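Tudor domain-containing protein 1 (Homo sapiens, PDB 5M9N) probably takes part in piRNA-directed silencing of transposons during spermatogenesis, binding arginine-methylated Piwi proteins through its Tudor domains. Local coordinates at residues 81-86 and 129-134. Residues are numbered along the deposited sequence; the frame is centred on the assembly and turned at random.
Sequences FYPAIG and MRLCPI. With EDO (1,2-ethanediol), chain D.
In the second Tudor domain of TDRD1, the loop before strand 88-92 packs on edge strand 131-132 through a phenylalanine between two prolines: F81 has P133 over one ring face and P83, two residues further along its own loop, over the other. F81 CG stands anti to the backbone N (chi1 -176°), which carries the ring toward P133. P133 CD sits 3.7 Å from the centroid of the F81 ring and only 6° off its normal, a CH-pi contact, while P133 CB comes within 3.6 Å of F81 CE1. The peptide link before that proline lies against the ring too, with F81 CE2 3.4 Å from P133 N. On the opposite face P83 CD rests over the centre of the F81 ring, 3.7 Å above its plane. Strand 131-132 is an outermost strand of the five-stranded antiparallel Tudor sheet, pairing with 88-92, and C132 turns away from the loop into a disulfide with C72. L131 faces the other way: its CB lies 4.1 Å from F81 CD2, and its CD1 meets P83 CG at 4.2 Å, the side chains crossing at about a right angle. A 1,2-ethanediol, probably from the crystallisation liquor, accepts a weak hydrogen bond from F81 N through its O1 (3.0 Å).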
loop_
_atom_site.group_PDB
_atom_site.type_symbol
_atom_site.label_atom_id
_atom_site.label_comp_id
_atom_site.label_asym_id
_atom_site.label_seq_id
_atom_site.Cartn_x
_atom_site.Cartn_y
_atom_site.Cartn_z
ATOM N N PHE A 81 13.000 -21.910 -1.738
ATOM C CA PHE A 81 11.698 -21.209 -1.652
ATOM C C PHE A 81 11.436 -20.452 -2.960
ATOM O O PHE A 81 12.166 -19.547 -3.355
ATOM C CB PHE A 81 11.577 -20.316 -0.409
ATOM C CG PHE A 81 10.220 -19.672 -0.266
ATOM C CD1 PHE A 81 9.048 -20.448 -0.293
ATOM C CD2 PHE A 81 10.097 -18.275 -0.148
ATOM C CE1 PHE A 81 7.778 -19.848 -0.180
ATOM C CE2 PHE A 81 8.835 -17.687 -0.037
ATOM C CZ PHE A 81 7.682 -18.471 -0.043
ATOM N N TYR A 82 10.402 -20.902 -3.649
ATOM C CA TYR A 82 9.997 -20.382 -4.901
ATOM C C TYR A 82 8.505 -20.214 -4.796
ATOM O O TYR A 82 7.742 -21.099 -5.215
ATOM C CB TYR A 82 10.360 -21.343 -6.062
ATOM C CG TYR A 82 11.831 -21.394 -6.356
ATOM C CD1 TYR A 82 12.420 -20.504 -7.250
ATOM C CD2 TYR A 82 12.639 -22.359 -5.757
ATOM C CE1 TYR A 82 13.790 -20.554 -7.504
ATOM C CE2 TYR A 82 14.008 -22.429 -6.012
ATOM C CZ TYR A 82 14.580 -21.524 -6.878
ATOM O OH TYR A 82 15.937 -21.610 -7.121
ATOM N N PRO A 83 8.059 -19.038 -4.294
ATOM C CA PRO A 83 6.631 -18.752 -4.282
ATOM C C PRO A 83 6.036 -18.600 -5.675
ATOM O O PRO A 83 6.760 -18.252 -6.626
ATOM C CB PRO A 83 6.562 -17.444 -3.489
ATOM C CG PRO A 83 7.868 -16.779 -3.729
ATOM C CD PRO A 83 8.843 -17.933 -3.726
ATOM N N ALA A 84 4.734 -18.853 -5.786
ATOM C CA ALA A 84 4.012 -18.698 -7.013
ATOM C C ALA A 84 3.595 -17.280 -7.160
ATOM O O ALA A 84 3.513 -16.545 -6.132
ATOM C CB ALA A 84 2.779 -19.611 -7.064
ATOM N N ILE A 85 3.299 -16.895 -8.419
ATOM C CA ILE A 85 2.785 -15.574 -8.744
ATOM C C ILE A 85 1.495 -15.410 -7.993
ATOM O O ILE A 85 0.680 -16.289 -7.997
ATOM C CB ILE A 85 2.568 -15.301 -10.256
ATOM C CG1 ILE A 85 3.875 -15.477 -11.057
ATOM C CG2 ILE A 85 1.943 -13.916 -10.480
ATOM C CD1 ILE A 85 5.111 -14.904 -10.413
ATOM N N GLY A 86 1.388 -14.312 -7.270
ATOM C CA GLY A 86 0.235 -14.045 -6.433
ATOM C C GLY A 86 0.230 -14.565 -5.011
ATOM O O GLY A 86 -0.737 -14.379 -4.312
ATOM N N MET A 129 16.722 -14.901 -1.717
ATOM C CA MET A 129 17.275 -15.006 -0.389
ATOM C C MET A 129 16.542 -14.031 0.578
ATOM O O MET A 129 16.571 -14.259 1.766
ATOM C CB MET A 129 18.772 -14.709 -0.390
ATOM C CG MET A 129 19.622 -15.528 -1.355
ATOM S SD MET A 129 19.893 -17.146 -0.627
ATOM C CE MET A 129 20.651 -18.030 -2.021
ATOM N N ARG A 130 15.852 -13.001 0.060
ATOM C CA ARG A 130 15.161 -11.996 0.911
ATOM C C ARG A 130 13.676 -12.333 1.015
ATOM O O ARG A 130 12.907 -11.554 1.584
ATOM C CB ARG A 130 15.474 -10.540 0.426
ATOM C CG ARG A 130 16.940 -10.201 0.721
ATOM C CD ARG A 130 17.559 -8.923 0.154
ATOM N NE ARG A 130 17.115 -7.859 0.956
ATOM C CZ ARG A 130 17.810 -7.035 1.729
ATOM N NH1 ARG A 130 19.137 -6.965 1.794
ATOM N NH2 ARG A 130 17.099 -6.234 2.431
ATOM N N LEU A 131 13.256 -13.511 0.520
ATOM C CA LEU A 131 11.867 -13.957 0.741
ATOM C C LEU A 131 11.864 -15.158 1.686
ATOM O O LEU A 131 12.805 -15.902 1.645
ATOM C CB LEU A 131 11.148 -14.287 -0.540
ATOM C CG LEU A 131 11.323 -13.297 -1.702
ATOM C CD1 LEU A 131 10.788 -13.906 -3.013
ATOM C CD2 LEU A 131 10.648 -11.996 -1.381
ATOM N N CYS A 132 10.781 -15.318 2.466
ATOM C CA CYS A 132 10.557 -16.260 3.605
ATOM C C CYS A 132 9.095 -16.694 3.256
ATOM O O CYS A 132 8.273 -15.837 2.865
ATOM C CB CYS A 132 10.800 -15.407 5.033
ATOM S SG CYS A 132 9.909 -15.399 6.697
ATOM N N PRO A 133 8.710 -17.984 3.387
ATOM C CA PRO A 133 7.234 -18.208 3.404
ATOM C C PRO A 133 6.528 -17.630 4.649
ATOM O O PRO A 133 7.198 -17.318 5.627
ATOM C CB PRO A 133 7.092 -19.718 3.388
ATOM C CG PRO A 133 8.403 -20.233 3.883
ATOM C CD PRO A 133 9.466 -19.251 3.542
ATOM N N ILE A 134 5.204 -17.452 4.542
ATOM C CA ILE A 134 4.363 -16.886 5.597
ATOM C C ILE A 134 3.464 -17.995 6.114
ATOM O O ILE A 134 3.243 -19.009 5.434
ATOM C CB ILE A 134 3.525 -15.658 5.098
ATOM C CG1 ILE A 134 3.095 -14.746 6.278
ATOM C CG2 ILE A 134 2.343 -16.100 4.237
ATOM C CD1 ILE A 134 2.865 -13.294 5.890
HETATM C C1 EDO D . 16.045 -19.979 -3.765
HETATM O O1 EDO D . 15.440 -20.253 -2.499
HETATM C C2 EDO D . 17.559 -19.990 -3.641
HETATM O O2 EDO D . 17.942 -19.216 -2.505
#